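Local coordinates for tyrosine-protein phosphatase non-receptor type 18 (Homo sapiens, PDB 2OC3), which removes phosphate from tyrosine residues of proteins, among them autophosphorylated tyrosine kinases that are overexpressed in tumours, at residues D118-V123 / F161-I166; V61-Y66 / G86-I91; L122-G127 / Q185-S190. One frame throughout, in Å; residues are numbered along the deposited sequence.

Contact 1 of 3, residues D118-V123 / F161-I166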
loop_
_atom_site.group_PDB
_atom_site.type_symbol
_atom_site.label_atom_id
_atom_site.label_comp_id
_atom_site.label_asym_id
_atom_site.label_seq_id
_atom_site.Cartn_x
_atom_site.Cartn_y
_atom_site.Cartn_z
ATOM N N ASP A 118 -14.546 4.073 -7.240
ATOM C CA ASP A 118 -13.767 2.876 -7.557
ATOM C C ASP A 118 -12.933 2.365 -6.377
ATOM O O ASP A 118 -12.788 1.162 -6.147
ATOM C CB ASP A 118 -12.908 3.118 -8.777
ATOM C CG ASP A 118 -13.728 3.390 -10.039
ATOM O OD1 ASP A 118 -14.886 2.898 -10.122
ATOM O OD2 ASP A 118 -13.177 4.088 -10.931
ATOM N N PHE A 119 -12.360 3.298 -5.623
ATOM C CA PHE A 119 -11.649 2.957 -4.405
ATOM C C PHE A 119 -12.540 2.180 -3.428
ATOM O O PHE A 119 -12.148 1.147 -2.903
ATOM C CB PHE A 119 -11.098 4.230 -3.750
ATOM C CG PHE A 119 -10.361 3.992 -2.502
ATOM C CD1 PHE A 119 -9.000 3.716 -2.541
ATOM C CD2 PHE A 119 -10.983 4.111 -1.276
ATOM C CE1 PHE A 119 -8.279 3.541 -1.357
ATOM C CE2 PHE A 119 -10.284 3.905 -0.107
ATOM C CZ PHE A 119 -8.936 3.605 -0.153
ATOM N N TRP A 120 -13.765 2.660 -3.225
ATOM C CA TRP A 120 -14.688 1.912 -2.323
ATOM C C TRP A 120 -15.163 0.596 -2.925
ATOM O O TRP A 120 -15.324 -0.378 -2.217
ATOM C CB TRP A 120 -15.836 2.798 -1.842
ATOM C CG TRP A 120 -15.367 3.785 -0.807
ATOM C CD1 TRP A 120 -15.272 5.139 -0.939
ATOM C CD2 TRP A 120 -14.878 3.468 0.499
ATOM N NE1 TRP A 120 -14.741 5.676 0.204
ATOM C CE2 TRP A 120 -14.516 4.692 1.115
ATOM C CE3 TRP A 120 -14.729 2.292 1.222
ATOM C CZ2 TRP A 120 -13.996 4.750 2.422
ATOM C CZ3 TRP A 120 -14.240 2.365 2.533
ATOM C CH2 TRP A 120 -13.863 3.588 3.089
ATOM N N ARG A 121 -15.340 0.525 -4.250
ATOM C CA ARG A 121 -15.628 -0.777 -4.870
ATOM C C ARG A 121 -14.520 -1.800 -4.579
ATOM O O ARG A 121 -14.773 -2.986 -4.300
ATOM C CB ARG A 121 -15.778 -0.623 -6.390
ATOM C CG ARG A 121 -17.058 0.070 -6.859
ATOM C CD ARG A 121 -16.970 0.503 -8.357
ATOM N NE ARG A 121 -16.913 -0.649 -9.219
ATOM C CZ ARG A 121 -16.273 -0.734 -10.394
ATOM N NH1 ARG A 121 -15.581 0.270 -10.929
ATOM N NH2 ARG A 121 -16.385 -1.864 -11.042
ATOM N N LEU A 122 -13.271 -1.327 -4.645
ATOM C CA LEU A 122 -12.103 -2.163 -4.343
ATOM C C LEU A 122 -12.191 -2.642 -2.896
ATOM O O LEU A 122 -12.132 -3.849 -2.636
ATOM C CB LEU A 122 -10.793 -1.389 -4.606
ATOM C CG LEU A 122 -9.453 -2.057 -4.312
ATOM C CD1 LEU A 122 -8.346 -1.296 -5.053
ATOM C CD2 LEU A 122 -9.115 -2.059 -2.835
ATOM N N VAL A 123 -12.352 -1.694 -1.960
ATOM C CA VAL A 123 -12.376 -2.044 -0.547
ATOM C C VAL A 123 -13.528 -3.041 -0.279
ATOM O O VAL A 123 -13.360 -4.042 0.421
ATOM C CB VAL A 123 -12.517 -0.766 0.288
ATOM C CG1 VAL A 123 -12.859 -1.111 1.744
ATOM C CG2 VAL A 123 -11.249 0.070 0.171
ATOM N N PHE A 161 -22.121 4.293 -1.876
ATOM C CA PHE A 161 -21.470 4.100 -0.565
ATOM C C PHE A 161 -21.715 5.279 0.357
ATOM O O PHE A 161 -21.562 6.409 -0.058
ATOM C CB PHE A 161 -19.964 3.910 -0.736
ATOM C CG PHE A 161 -19.595 2.667 -1.441
ATOM C CD1 PHE A 161 -19.391 1.490 -0.756
ATOM C CD2 PHE A 161 -19.476 2.655 -2.814
ATOM C CE1 PHE A 161 -19.082 0.322 -1.455
ATOM C CE2 PHE A 161 -19.117 1.484 -3.496
ATOM C CZ PHE A 161 -18.947 0.333 -2.808
ATOM N N CYS A 162 -22.053 5.005 1.617
ATOM C CA CYS A 162 -22.199 6.002 2.638
ATOM C C CYS A 162 -21.162 5.677 3.700
ATOM O O CYS A 162 -21.201 4.578 4.286
ATOM C CB CYS A 162 -23.619 5.977 3.203
ATOM S SG CYS A 162 -23.825 7.186 4.523
ATOM N N ILE A 163 -20.215 6.591 3.882
ATOM C CA ILE A 163 -19.147 6.437 4.847
ATOM C C ILE A 163 -19.439 7.311 6.064
ATOM O O ILE A 163 -19.704 8.501 5.913
ATOM C CB ILE A 163 -17.765 6.859 4.248
ATOM C CG1 ILE A 163 -17.627 6.370 2.794
ATOM C CG2 ILE A 163 -16.601 6.397 5.166
ATOM C CD1 ILE A 163 -17.631 4.877 2.653
ATOM N N THR A 164 -19.415 6.698 7.249
ATOM C CA THR A 164 -19.644 7.394 8.515
ATOM C C THR A 164 -18.449 7.248 9.433
ATOM O O THR A 164 -17.878 6.186 9.537
ATOM C CB THR A 164 -20.884 6.817 9.203
ATOM O OG1 THR A 164 -22.020 6.974 8.340
ATOM C CG2 THR A 164 -21.172 7.512 10.500
ATOM N N LEU A 165 -18.072 8.344 10.076
ATOM C CA LEU A 165 -17.022 8.320 11.062
ATOM C C LEU A 165 -17.551 7.922 12.444
ATOM O O LEU A 165 -18.417 8.620 13.031
ATOM C CB LEU A 165 -16.314 9.678 11.129
ATOM C CG LEU A 165 -15.095 9.732 12.040
ATOM C CD1 LEU A 165 -13.916 8.916 11.484
ATOM C CD2 LEU A 165 -14.668 11.178 12.225
ATOM N N ILE A 166 -17.049 6.809 12.946
ATOM C CA ILE A 166 -17.407 6.337 14.289
ATOM C C ILE A 166 -16.464 6.897 15.362
ATOM O O ILE A 166 -16.923 7.319 16.419
ATOM C CB ILE A 166 -17.386 4.785 14.366
ATOM C CG1 ILE A 166 -18.313 4.173 13.328
ATOM C CG2 ILE A 166 -17.733 4.279 15.765
ATOM C CD1 ILE A 166 -19.780 4.634 13.387
#
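Trp120 of helix 116-125 meets Phe161 and Ile163 of strand 161-170 at two places on its side chain. Its CB sits over the middle of the Phe161 ring, 3.7 Å from that ring's centroid and almost on the normal, a CH-pi contact. Farther out, the methyl CD1 of Ile163 presses on the indole in the same way, 3.6 Å from the centroid of its six-membered ring, and is nearest to CE2 of Trp120 at 3.5 Å. The indole and the Phe161 ring themselves are neither stacked nor edge to face, their planes lying 33° apart. The far end of the Phe161 ring also reaches the helix backbone, CZ lying 3.7 Å from Trp120 O, and CG of Arg121 brushes its CE2.

In Ile163, CG1 is anti to the carbonyl carbon (chi1 -41°) and carries CD1 onto the indole, while CG2 lies near CZ2. The other indole face has Phe119 CD2 near its rim. The next residue, Arg121, bends at chi3 and reaches back one turn, where NH1 forms a salt bridge with Asp118 OD1 at 2.8 Å, in the guanidinium plane but from above the carboxylate plane. Beyond this shell, Phe161 stacks on Phe184, and Val182 touches both Trp120 and Ile163.

The axes of segments 118-123 and 161-166 lie at 82° in this buried contact, the DFWxxxW helix of classical protein-tyrosine phosphatases packed on the antiparallel part of the central mixed sheet.

Contact 2 of 3, residues V61-Y66 / G86-I91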
loop_
_atom_site.group_PDB
_atom_site.type_symbol
_atom_site.label_atom_id
_atom_site.label_comp_id
_atom_site.label_asym_id
_atom_site.label_seq_id
_atom_site.Cartn_x
_atom_site.Cartn_y
_atom_site.Cartn_z
ATOM N N VAL A 61 -7.303 6.472 -19.016
ATOM C CA VAL A 61 -6.158 7.363 -18.798
ATOM C C VAL A 61 -6.447 8.385 -17.701
ATOM O O VAL A 61 -5.556 8.657 -16.878
ATOM C CB VAL A 61 -5.731 8.056 -20.113
ATOM C CG1 VAL A 61 -4.772 9.203 -19.842
ATOM C CG2 VAL A 61 -5.113 7.028 -21.048
ATOM N N ARG A 62 -7.664 8.906 -17.660
ATOM C CA ARG A 62 -8.066 9.921 -16.694
ATOM C C ARG A 62 -8.133 9.379 -15.265
ATOM O O ARG A 62 -8.276 10.140 -14.297
ATOM C CB ARG A 62 -9.446 10.486 -17.038
ATOM N N LYS A 63 -8.154 8.059 -15.152
ATOM C CA LYS A 63 -8.242 7.398 -13.843
ATOM C C LYS A 63 -6.884 7.205 -13.181
ATOM O O LYS A 63 -6.833 6.642 -12.082
ATOM C CB LYS A 63 -8.989 6.065 -13.960
ATOM C CG LYS A 63 -10.358 6.158 -14.583
ATOM C CD LYS A 63 -10.946 4.793 -14.823
ATOM C CE LYS A 63 -12.263 4.807 -15.606
ATOM N NZ LYS A 63 -12.638 3.386 -15.977
ATOM N N ASN A 64 -5.799 7.637 -13.821
ATOM C CA ASN A 64 -4.445 7.571 -13.271
ATOM C C ASN A 64 -4.036 8.936 -12.748
ATOM O O ASN A 64 -4.092 9.914 -13.473
ATOM C CB ASN A 64 -3.467 7.139 -14.356
ATOM C CG ASN A 64 -3.844 5.795 -14.912
ATOM O OD1 ASN A 64 -4.249 4.907 -14.170
ATOM N ND2 ASN A 64 -3.775 5.645 -16.258
ATOM N N ARG A 65 -3.558 8.973 -11.505
ATOM C CA ARG A 65 -3.084 10.226 -10.901
ATOM C C ARG A 65 -1.843 10.763 -11.588
ATOM O O ARG A 65 -1.679 12.016 -11.708
ATOM C CB ARG A 65 -2.851 10.011 -9.408
ATOM C CG ARG A 65 -2.404 11.243 -8.633
ATOM C CD ARG A 65 -2.389 11.014 -7.136
ATOM N NE ARG A 65 -3.709 11.021 -6.570
ATOM C CZ ARG A 65 -4.414 12.103 -6.291
ATOM N NH1 ARG A 65 -3.952 13.327 -6.581
ATOM N NH2 ARG A 65 -5.597 11.957 -5.751
ATOM N N TYR A 66 -0.939 9.878 -11.983
ATOM C CA TYR A 66 0.370 10.232 -12.584
ATOM C C TYR A 66 0.506 9.516 -13.930
ATOM O O TYR A 66 0.270 8.303 -14.012
ATOM C CB TYR A 66 1.495 9.850 -11.654
ATOM C CG TYR A 66 1.416 10.541 -10.301
ATOM C CD1 TYR A 66 1.733 11.909 -10.186
ATOM C CD2 TYR A 66 1.009 9.862 -9.176
ATOM C CE1 TYR A 66 1.648 12.555 -8.992
ATOM C CE2 TYR A 66 0.952 10.490 -7.969
ATOM C CZ TYR A 66 1.260 11.829 -7.877
ATOM O OH TYR A 66 1.177 12.455 -6.641
ATOM N N GLY A 86 -22.793 -1.344 -15.229
ATOM C CA GLY A 86 -21.956 -0.706 -16.235
ATOM C C GLY A 86 -20.638 -0.097 -15.782
ATOM O O GLY A 86 -20.005 0.624 -16.545
ATOM N N HIS A 87 -20.230 -0.371 -14.544
ATOM C CA HIS A 87 -18.946 0.148 -14.081
ATOM C C HIS A 87 -17.786 -0.639 -14.635
ATOM O O HIS A 87 -17.827 -1.855 -14.726
ATOM C CB HIS A 87 -18.883 0.145 -12.559
ATOM C CG HIS A 87 -19.884 1.065 -11.928
ATOM N ND1 HIS A 87 -19.529 2.274 -11.377
ATOM C CD2 HIS A 87 -21.226 0.963 -11.785
ATOM C CE1 HIS A 87 -20.612 2.876 -10.911
ATOM N NE2 HIS A 87 -21.656 2.103 -11.152
ATOM N N SER A 88 -16.743 0.110 -14.961
ATOM C CA SER A 88 -15.487 -0.395 -15.526
ATOM C C SER A 88 -14.716 -1.304 -14.558
ATOM O O SER A 88 -14.824 -1.178 -13.327
ATOM C CB SER A 88 -14.600 0.812 -15.835
ATOM O OG SER A 88 -13.222 0.516 -15.994
ATOM N N ASP A 89 -13.918 -2.207 -15.103
ATOM C CA ASP A 89 -13.061 -3.061 -14.277
ATOM C C ASP A 89 -11.763 -2.421 -13.772
ATOM O O ASP A 89 -11.042 -3.039 -13.013
ATOM C CB ASP A 89 -12.765 -4.387 -14.968
ATOM C CG ASP A 89 -11.756 -4.306 -16.104
ATOM O OD1 ASP A 89 -10.981 -3.344 -16.225
ATOM O OD2 ASP A 89 -11.706 -5.279 -16.928
ATOM N N TYR A 90 -11.528 -1.179 -14.158
ATOM C CA TYR A 90 -10.217 -0.580 -14.016
ATOM C C TYR A 90 -10.053 0.258 -12.733
ATOM O O TYR A 90 -10.858 1.119 -12.412
ATOM C CB TYR A 90 -9.844 0.286 -15.216
ATOM C CG TYR A 90 -8.475 0.852 -15.069
ATOM C CD1 TYR A 90 -7.336 0.097 -15.378
ATOM C CD2 TYR A 90 -8.293 2.098 -14.529
ATOM C CE1 TYR A 90 -6.061 0.588 -15.227
ATOM C CE2 TYR A 90 -6.972 2.639 -14.400
ATOM C CZ TYR A 90 -5.871 1.869 -14.737
ATOM O OH TYR A 90 -4.563 2.291 -14.619
ATOM N N ILE A 91 -8.953 -0.032 -12.038
ATOM C CA ILE A 91 -8.417 0.866 -10.989
ATOM C C ILE A 91 -6.910 0.822 -11.059
ATOM O O ILE A 91 -6.299 -0.193 -11.407
ATOM C CB ILE A 91 -8.935 0.500 -9.558
ATOM C CG1 ILE A 91 -8.557 1.624 -8.565
ATOM C CG2 ILE A 91 -8.409 -0.831 -9.100
ATOM C CD1 ILE A 91 -9.358 1.621 -7.270
HETATM O O HOH W 1 -13.147 2.345 -13.264
#
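Asn64 OD1 is gripped by two donors, the phenol OH of Tyr90 at 2.7 Å and the side-chain amide of Asn92. The contact joins the KNRY loop of classical phosphatases, residues 63-66, which in this family probably serves phosphotyrosine recognition, to the DYINxN segment that Asp89 opens. The Tyr90 hydroxyl arrives in the carbonyl plane on a lone pair, with a C=O...donor angle of 130°, while the amide and ring planes stand 76° apart. Asn64 ND2 donates to Gly55 O, which fits this orientation of the amide. An ST turn, in which Ser88 OG accepts from Tyr90 N at 3.0 Å, leads into the short strand near Tyr90 and Ile91.

Tyr90 points its ring at the loop because CG is anti to the backbone N (chi1 -178°). Lys63 slides past it in the opposite direction, fully extended beyond CG, and its CD lies 3.8 Å from Tyr90 CD2, at the ring edge. The ammonium group bonds to Asn60 OD1. It also comes within 2.9 Å of Ser88 OG, measured from Lys63 NZ, but at an angle too poor for a hydrogen bond. A water bridges the two segments, accepting from Lys63 NZ at 3.0 Å and donating to Tyr90 O at 2.7 Å.

Contact 3 of 3, residues L122-G127 / Q185-S190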
loop_
_atom_site.group_PDB
_atom_site.type_symbol
_atom_site.label_atom_id
_atom_site.label_comp_id
_atom_site.label_asym_id
_atom_site.label_seq_id
_atom_site.Cartn_x
_atom_site.Cartn_y
_atom_site.Cartn_z
ATOM N N LEU A 122 -13.271 -1.327 -4.645
ATOM C CA LEU A 122 -12.103 -2.163 -4.343
ATOM C C LEU A 122 -12.191 -2.642 -2.896
ATOM O O LEU A 122 -12.132 -3.849 -2.636
ATOM C CB LEU A 122 -10.793 -1.389 -4.606
ATOM C CG LEU A 122 -9.453 -2.057 -4.312
ATOM C CD1 LEU A 122 -8.346 -1.296 -5.053
ATOM C CD2 LEU A 122 -9.115 -2.059 -2.835
ATOM N N VAL A 123 -12.352 -1.694 -1.960
ATOM C CA VAL A 123 -12.376 -2.044 -0.547
ATOM C C VAL A 123 -13.528 -3.041 -0.279
ATOM O O VAL A 123 -13.360 -4.042 0.421
ATOM C CB VAL A 123 -12.517 -0.766 0.288
ATOM C CG1 VAL A 123 -12.859 -1.111 1.744
ATOM C CG2 VAL A 123 -11.249 0.070 0.171
ATOM N N TRP A 124 -14.696 -2.772 -0.852
ATOM C CA TRP A 124 -15.862 -3.639 -0.582
ATOM C C TRP A 124 -15.699 -5.027 -1.217
ATOM O O TRP A 124 -15.892 -6.079 -0.611
ATOM C CB TRP A 124 -17.103 -2.960 -1.136
ATOM C CG TRP A 124 -18.383 -3.583 -0.627
ATOM C CD1 TRP A 124 -19.071 -4.623 -1.190
ATOM C CD2 TRP A 124 -19.061 -3.264 0.596
ATOM N NE1 TRP A 124 -20.141 -4.960 -0.409
ATOM C CE2 TRP A 124 -20.190 -4.120 0.669
ATOM C CE3 TRP A 124 -18.858 -2.326 1.603
ATOM C CZ2 TRP A 124 -21.069 -4.091 1.742
ATOM C CZ3 TRP A 124 -19.766 -2.292 2.657
ATOM C CH2 TRP A 124 -20.846 -3.173 2.707
ATOM N N GLU A 125 -15.353 -5.026 -2.492
ATOM C CA GLU A 125 -15.310 -6.292 -3.253
ATOM C C GLU A 125 -14.363 -7.309 -2.625
ATOM O O GLU A 125 -14.689 -8.512 -2.551
ATOM C CB GLU A 125 -14.894 -6.045 -4.710
ATOM C CG GLU A 125 -14.749 -7.351 -5.511
ATOM C CD GLU A 125 -14.690 -7.156 -7.020
ATOM O OE1 GLU A 125 -14.803 -6.011 -7.514
ATOM O OE2 GLU A 125 -14.547 -8.218 -7.689
ATOM N N PHE A 126 -13.195 -6.855 -2.172
ATOM C CA PHE A 126 -12.189 -7.743 -1.617
ATOM C C PHE A 126 -12.258 -7.894 -0.092
ATOM O O PHE A 126 -11.422 -8.587 0.483
ATOM C CB PHE A 126 -10.795 -7.340 -2.166
ATOM C CG PHE A 126 -10.760 -7.399 -3.668
ATOM C CD1 PHE A 126 -10.732 -8.622 -4.295
ATOM C CD2 PHE A 126 -10.858 -6.283 -4.440
ATOM C CE1 PHE A 126 -10.758 -8.704 -5.676
ATOM C CE2 PHE A 126 -10.869 -6.367 -5.807
ATOM C CZ PHE A 126 -10.835 -7.584 -6.414
ATOM N N GLY A 127 -13.291 -7.311 0.531
ATOM C CA GLY A 127 -13.501 -7.523 1.966
ATOM C C GLY A 127 -12.459 -6.943 2.868
ATOM O O GLY A 127 -12.203 -7.441 3.976
ATOM N N GLN A 185 -25.621 -1.072 -0.358
ATOM C CA GLN A 185 -26.658 -2.087 -0.687
ATOM C C GLN A 185 -27.189 -2.769 0.578
ATOM O O GLN A 185 -27.315 -3.990 0.647
ATOM C CB GLN A 185 -26.144 -3.139 -1.673
ATOM C CG GLN A 185 -25.890 -2.562 -3.045
ATOM C CD GLN A 185 -25.507 -3.581 -4.107
ATOM O OE1 GLN A 185 -25.048 -4.695 -3.813
ATOM N NE2 GLN A 185 -25.654 -3.174 -5.365
ATOM N N LYS A 186 -27.481 -1.937 1.559
ATOM C CA LYS A 186 -28.207 -2.347 2.800
ATOM C C LYS A 186 -27.390 -3.171 3.816
ATOM O O LYS A 186 -27.948 -3.668 4.807
ATOM C CB LYS A 186 -29.565 -2.976 2.471
ATOM C CG LYS A 186 -30.405 -2.059 1.538
ATOM C CD LYS A 186 -31.759 -2.644 1.207
ATOM C CE LYS A 186 -32.445 -1.789 0.137
ATOM N NZ LYS A 186 -33.867 -2.169 -0.094
ATOM N N GLU A 187 -26.067 -3.230 3.598
ATOM C CA GLU A 187 -25.079 -3.855 4.486
ATOM C C GLU A 187 -24.126 -2.797 5.017
ATOM O O GLU A 187 -23.728 -1.890 4.270
ATOM C CB GLU A 187 -24.284 -4.946 3.743
ATOM C CG GLU A 187 -23.216 -5.601 4.539
ATOM C CD GLU A 187 -22.614 -6.830 3.834
ATOM O OE1 GLU A 187 -23.371 -7.571 3.191
ATOM O OE2 GLU A 187 -21.397 -7.045 3.906
ATOM N N SER A 188 -23.761 -2.888 6.309
ATOM C CA SER A 188 -22.773 -2.003 6.886
ATOM C C SER A 188 -21.609 -2.815 7.412
ATOM O O SER A 188 -21.795 -3.858 8.052
ATOM C CB SER A 188 -23.362 -1.169 8.026
ATOM O OG SER A 188 -24.442 -0.385 7.583
ATOM N N ARG A 189 -20.405 -2.334 7.134
ATOM C CA ARG A 189 -19.163 -2.960 7.563
ATOM C C ARG A 189 -18.316 -1.966 8.319
ATOM O O ARG A 189 -18.324 -0.778 8.026
ATOM C CB ARG A 189 -18.314 -3.455 6.364
ATOM C CG ARG A 189 -18.954 -4.547 5.590
ATOM C CD ARG A 189 -18.005 -5.049 4.474
ATOM N NE ARG A 189 -18.725 -5.950 3.635
ATOM C CZ ARG A 189 -18.282 -6.397 2.482
ATOM N NH1 ARG A 189 -17.062 -6.031 2.065
ATOM N NH2 ARG A 189 -19.059 -7.187 1.751
ATOM N N SER A 190 -17.516 -2.484 9.255
ATOM C CA SER A 190 -16.463 -1.705 9.862
ATOM C C SER A 190 -15.202 -1.778 9.000
ATOM O O SER A 190 -14.705 -2.849 8.683
ATOM C CB SER A 190 -16.126 -2.212 11.260
ATOM O OG SER A 190 -17.214 -2.019 12.137
HETATM O O HOH W 2 -14.847 -4.344 2.858
HETATM O O HOH W 3 -17.635 -8.298 -0.660
#
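Helix 116-125 ends in a Schellman motif with Gly127 at positive phi as its C-prime residue, and across to strand 187-196 the nearest CA atoms are those of Trp124 and Arg189, 8.8 Å apart. The guanidinium of Arg189 lies flat on the Trp124 indole, planes 13° apart, with CZ 3.7 Å from the centroid of the five-membered ring in a cation-pi stack. Its extended chain carries CD over the six-membered ring, so aliphatic and charged parts share one indole face. Trp124 presents that face with CG anti to the backbone N (chi1 -166°).

From the stack, Arg189 NH1 donates to Trp124 O at 2.9 Å, in the carbonyl plane on a lone pair; the same oxygen takes Gly127 N of the helix end. Two waters extend the link, one from NH1 to Val123 O, the other from NH2 to Trp124 O. NE and NH2 of Arg189 grip the single oxygen OE2 of Glu187 side-on in a salt bridge, at 2.9 and 3.2 Å, while CB of Glu187 meets the indole edge. A leucine in place of Arg189 would probably leave Glu187 without its countercharge and Trp124 O without its side-chain donor.

Phe184 and Val182 also touch Trp124. A cation-pi stack combined with a side-chain bond to a helix C-terminus thus ties helix 116-125 to the mixed sheet of the phosphatase domain.

Helix 116-125 supplies a segment to contacts 1 and 3 and is touched by contact 2. Contacts 1 and 3, whose centres are about 7 Å apart, share Leu122 and Val123 and reach the same sheet; between them Phe161 CE1 packs 3.8 Å from Trp124 CB. Contact 2, centred about 17 Å from contact 1 and 20 Å from contact 3, meets the helix through residues 86-91: Arg121 NH2 probably bonds Ser88 O at 2.9 Å, and Ile91 CD1 lies 3.8 Å from Leu122 CD1. Contact 2 also approaches the active site, the Asn64 side chain being about 9 Å from that of Ala235, a probable substrate-binding residue, and Tyr66 OH hydrogen-bonded to Ser234 OG, next to the predicted nucleophile Cys233. Contacts 1 and 3 lie away from it.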